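Local coordinates for protein diaminopimelate decarboxylase (Methanocaldococcus jannaschii, PDB 1TWI) that catalyses the pyridoxal-phosphate-dependent decarboxylation of meso-diaminopimelate to L-lysine, the last step of lysine biosynthesis, at residues E243-G249 and P285-P291. Residues are numbered along the deposited sequence; the frame is centred on the assembly and turned at random.
Sequences EDVNLGG and PNLILEP. With PLP (pyridoxal-5'-phosphate), chain E.
Strands 244-246 and 286-289 run side by side in parallel, 22° between their directions, tied by N286 N to E243 O, V245 N to N286 O, I288 N to V245 O and L247 N to I288 O; E290 N continues the pairing to G248 O (2.8 Å). D244, N246, N286 and I288 occupy the face inside the barrel. At its far end from the cofactor, N286 ND2 gives D244 OD1 a nearly straight bond of 3.0 Å, while OD2 of D244 forms a salt bridge with R129 and N286 OD1 accepts from E61 N. I288 lies between this pair and N246, its CD1 against the D244 carboxylate and its CG2 3.5 Å from N246 ND2.

With CG trans to the backbone N (chi1 176°), the N246 amide is carried along the strand toward E290. Its OD1 accepts from G248 N (2.9 Å) in an Asx turn. ND2 gives E290 OE2 a bent hydrogen bond from above the carboxylate plane; the two flat groups stand almost perpendicular (88°). Each E290 oxygen has two polar neighbours: N246 and N111 at OE2, H208 and PLP N1 at OE1, the last 2.7 Å from OE1.

On the outer face, V245 CG2 presses tightly on P285 CG (3.4 Å), L247 CD1 meets L287 CD1, and L247 CB meets L289 CD2. V245 and L247 pack on helices 219-237 and 264-276, L287 and L289 on helix 37-58. The two strands and helix 264-276 form a beta-alpha-beta unit of the TIM-type barrel of the class-II Orn/Lys/Arg decarboxylase family (fold type III PLP enzymes), its C-terminal strand ends opening on the PLP site, where a glutamate facing the pyridine nitrogen would be expected to favour its protonated form.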
ATOM      1  N   GLU A 243       0.624 -23.980 -29.355  1.00 16.13           N
ATOM      2  CA  GLU A 243       1.756 -24.707 -28.762  1.00 15.81           C
ATOM      3  C   GLU A 243       1.777 -24.769 -27.246  1.00 14.94           C
ATOM      4  O   GLU A 243       2.227 -25.776 -26.652  1.00 13.82           O
ATOM      5  CB  GLU A 243       3.087 -24.081 -29.254  1.00 20.00           C
ATOM      6  CG  GLU A 243       3.240 -24.262 -30.771  1.00 29.16           C
ATOM      7  CD  GLU A 243       4.322 -23.417 -31.404  1.00 34.05           C
ATOM      8  OE1 GLU A 243       5.296 -23.051 -30.685  1.00 37.35           O
ATOM      9  OE2 GLU A 243       4.204 -23.124 -32.640  1.00 38.74           O
ATOM     10  N   ASP A 244       1.272 -23.705 -26.616  1.00 13.02           N
ATOM     11  CA  ASP A 244       1.281 -23.536 -25.163  1.00 12.85           C
ATOM     12  C   ASP A 244      -0.081 -23.162 -24.619  1.00 10.87           C
ATOM     13  O   ASP A 244      -0.736 -22.288 -25.180  1.00 12.70           O
ATOM     14  CB  ASP A 244       2.130 -22.314 -24.697  1.00 14.03           C
ATOM     15  CG  ASP A 244       3.631 -22.435 -24.958  1.00 18.91           C
ATOM     16  OD1 ASP A 244       4.122 -23.556 -25.184  1.00 17.01           O
ATOM     17  OD2 ASP A 244       4.337 -21.372 -24.895  1.00 18.39           O
ATOM     18  N   VAL A 245      -0.482 -23.788 -23.523  1.00 10.15           N
ATOM     19  CA  VAL A 245      -1.688 -23.386 -22.799  1.00 10.88           C
ATOM     20  C   VAL A 245      -1.165 -23.013 -21.401  1.00 10.91           C
ATOM     21  O   VAL A 245      -0.523 -23.803 -20.712  1.00 10.26           O
ATOM     22  CB  VAL A 245      -2.738 -24.513 -22.719  1.00 10.53           C
ATOM     23  CG1 VAL A 245      -3.812 -24.133 -21.680  1.00  8.37           C
ATOM     24  CG2 VAL A 245      -3.412 -24.652 -24.104  1.00  9.80           C
ATOM     25  N   ASN A 246      -1.411 -21.771 -20.999  1.00 13.01           N
ATOM     26  CA  ASN A 246      -0.920 -21.278 -19.700  1.00 11.97           C
ATOM     27  C   ASN A 246      -2.176 -20.986 -18.910  1.00 11.66           C
ATOM     28  O   ASN A 246      -2.990 -20.142 -19.326  1.00 10.66           O
ATOM     29  CB  ASN A 246      -0.068 -20.012 -19.967  1.00 11.95           C
ATOM     30  CG  ASN A 246       0.440 -19.331 -18.690  1.00 10.30           C
ATOM     31  OD1 ASN A 246      -0.100 -19.527 -17.586  1.00 11.42           O
ATOM     32  ND2 ASN A 246       1.477 -18.481 -18.855  1.00  9.77           N
ATOM     33  N   LEU A 247      -2.376 -21.710 -17.800  1.00  9.89           N
ATOM     34  CA  LEU A 247      -3.600 -21.515 -17.045  1.00 10.93           C
ATOM     35  C   LEU A 247      -3.500 -20.568 -15.863  1.00 10.64           C
ATOM     36  O   LEU A 247      -4.414 -20.488 -15.032  1.00 11.12           O
ATOM     37  CB  LEU A 247      -4.187 -22.892 -16.629  1.00 10.15           C
ATOM     38  CG  LEU A 247      -4.543 -23.778 -17.866  1.00 13.62           C
ATOM     39  CD1 LEU A 247      -4.835 -25.255 -17.411  1.00  6.59           C
ATOM     40  CD2 LEU A 247      -5.781 -23.223 -18.605  1.00 11.72           C
ATOM     41  N   GLY A 248      -2.410 -19.789 -15.796  1.00 11.71           N
ATOM     42  CA  GLY A 248      -2.358 -18.765 -14.740  1.00  8.19           C
ATOM     43  C   GLY A 248      -2.088 -19.303 -13.343  1.00  9.40           C
ATOM     44  O   GLY A 248      -1.631 -20.448 -13.162  1.00 10.01           O
ATOM     45  N   GLY A 249      -2.356 -18.488 -12.335  1.00  8.89           N
ATOM     46  CA  GLY A 249      -2.120 -18.942 -10.980  1.00  9.84           C
ATOM     47  C   GLY A 249      -3.431 -18.903 -10.195  1.00 10.26           C
ATOM     48  O   GLY A 249      -4.533 -19.192 -10.740  1.00 11.92           O
ATOM     49  N   PRO A 285      -0.860 -29.521 -25.699  1.00 14.60           N
ATOM     50  CA  PRO A 285       0.186 -28.480 -25.653  1.00 13.37           C
ATOM     51  C   PRO A 285       1.166 -28.560 -24.469  1.00 13.98           C
ATOM     52  O   PRO A 285       1.024 -29.421 -23.575  1.00 11.91           O
ATOM     53  CB  PRO A 285      -0.635 -27.194 -25.574  1.00 12.38           C
ATOM     54  CG  PRO A 285      -1.779 -27.635 -24.567  1.00 14.05           C
ATOM     55  CD  PRO A 285      -2.138 -29.062 -25.099  1.00 11.96           C
ATOM     56  N   ASN A 286       2.176 -27.682 -24.485  1.00 12.04           N
ATOM     57  CA  ASN A 286       3.007 -27.557 -23.284  1.00 14.47           C
ATOM     58  C   ASN A 286       2.059 -26.911 -22.289  1.00 12.82           C
ATOM     59  O   ASN A 286       1.177 -26.163 -22.683  1.00 13.28           O
ATOM     60  CB  ASN A 286       4.186 -26.635 -23.530  1.00 13.84           C
ATOM     61  CG  ASN A 286       5.046 -27.134 -24.633  1.00 15.50           C
ATOM     62  OD1 ASN A 286       5.572 -28.260 -24.553  1.00 16.52           O
ATOM     63  ND2 ASN A 286       5.185 -26.335 -25.690  1.00 14.30           N
ATOM     64  N   LEU A 287       2.230 -27.195 -20.999  1.00 12.20           N
ATOM     65  CA  LEU A 287       1.346 -26.646 -20.001  1.00 12.08           C
ATOM     66  C   LEU A 287       2.127 -25.694 -19.093  1.00 12.89           C
ATOM     67  O   LEU A 287       3.221 -26.044 -18.636  1.00 14.26           O
ATOM     68  CB  LEU A 287       0.746 -27.808 -19.130  1.00 11.99           C
ATOM     69  CG  LEU A 287      -0.047 -27.405 -17.865  1.00 11.99           C
ATOM     70  CD1 LEU A 287      -1.229 -26.520 -18.242  1.00 11.82           C
ATOM     71  CD2 LEU A 287      -0.577 -28.664 -17.079  1.00 13.58           C
ATOM     72  N   ILE A 288       1.606 -24.488 -18.854  1.00 11.98           N
ATOM     73  CA  ILE A 288       2.306 -23.542 -17.974  1.00 10.61           C
ATOM     74  C   ILE A 288       1.347 -23.091 -16.886  1.00 10.90           C
ATOM     75  O   ILE A 288       0.148 -22.861 -17.181  1.00 10.68           O
ATOM     76  CB  ILE A 288       2.709 -22.247 -18.753  1.00 11.22           C
ATOM     77  CG1 ILE A 288       3.614 -22.627 -19.934  1.00 12.97           C
ATOM     78  CG2 ILE A 288       3.415 -21.256 -17.830  1.00  9.93           C
ATOM     79  CD1 ILE A 288       3.846 -21.461 -20.993  1.00 12.55           C
ATOM     80  N   LEU A 289       1.835 -22.980 -15.644  1.00  9.56           N
ATOM     81  CA  LEU A 289       1.016 -22.444 -14.552  1.00 10.14           C
ATOM     82  C   LEU A 289       1.814 -21.262 -14.005  1.00  9.62           C
ATOM     83  O   LEU A 289       3.037 -21.219 -14.157  1.00  9.98           O
ATOM     84  CB  LEU A 289       0.793 -23.471 -13.407  1.00 11.29           C
ATOM     85  CG  LEU A 289       0.087 -24.777 -13.817  1.00 13.80           C
ATOM     86  CD1 LEU A 289      -0.277 -25.623 -12.540  1.00 12.34           C
ATOM     87  CD2 LEU A 289      -1.173 -24.426 -14.580  1.00 15.18           C
ATOM     88  N   GLU A 290       1.126 -20.333 -13.345  1.00  9.51           N
ATOM     89  CA  GLU A 290       1.777 -19.121 -12.821  1.00  9.06           C
ATOM     90  C   GLU A 290       1.529 -18.949 -11.357  1.00  9.20           C
ATOM     91  O   GLU A 290       1.086 -17.906 -10.928  1.00 10.29           O
ATOM     92  CB  GLU A 290       1.265 -17.871 -13.563  1.00  9.63           C
ATOM     93  CG  GLU A 290       1.527 -17.878 -15.120  1.00  7.50           C
ATOM     94  CD  GLU A 290       0.832 -16.686 -15.851  1.00 12.12           C
ATOM     95  OE1 GLU A 290      -0.192 -16.147 -15.356  1.00  9.63           O
ATOM     96  OE2 GLU A 290       1.301 -16.326 -16.939  1.00 10.22           O
ATOM     97  N   PRO A 291       1.827 -19.981 -10.538  1.00 10.71           N
ATOM     98  CA  PRO A 291       1.568 -19.788  -9.120  1.00  8.77           C
ATOM     99  C   PRO A 291       2.450 -18.680  -8.523  1.00 11.00           C
ATOM    100  O   PRO A 291       3.631 -18.535  -8.918  1.00 10.28           O
ATOM    101  CB  PRO A 291       1.881 -21.163  -8.506  1.00  7.89           C
ATOM    102  CG  PRO A 291       3.028 -21.680  -9.377  1.00  7.59           C
ATOM    103  CD  PRO A 291       2.600 -21.221 -10.805  1.00 10.41           C
TER
HETATM  104  N1  PLP E1501      -0.807 -14.788 -13.157  1.00 11.88           N
HETATM  105  C2  PLP E1501      -1.386 -13.537 -13.285  1.00 13.84           C
HETATM  106  C2A PLP E1501      -1.705 -13.069 -14.725  1.00  9.82           C
HETATM  107  C3  PLP E1501      -1.602 -12.804 -12.122  1.00 13.40           C
HETATM  108  O3  PLP E1501      -2.170 -11.581 -12.284  1.00 14.70           O
HETATM  109  C4  PLP E1501      -1.313 -13.266 -10.865  1.00 12.19           C
HETATM  110  C4A PLP E1501      -1.603 -12.356  -9.624  1.00 15.34           C
HETATM  111  O4A PLP E1501      -1.823 -11.209  -9.852  1.00 31.71           O
HETATM  112  C5  PLP E1501      -0.725 -14.544 -10.724  1.00 11.70           C
HETATM  113  C6  PLP E1501      -0.505 -15.266 -11.886  1.00 10.63           C
HETATM  114  C5A PLP E1501      -0.340 -15.228  -9.420  1.00 11.40           C
HETATM  115  O4P PLP E1501      -1.475 -15.383  -8.528  1.00 14.22           O
HETATM  116  P   PLP E1501      -1.353 -16.183  -7.165  1.00 12.13           P
HETATM  117  O1P PLP E1501      -2.701 -16.071  -6.582  1.00 12.88           O
HETATM  118  O2P PLP E1501      -0.323 -15.444  -6.358  1.00 12.61           O
HETATM  119  O3P PLP E1501      -0.978 -17.562  -7.472  1.00 13.65           O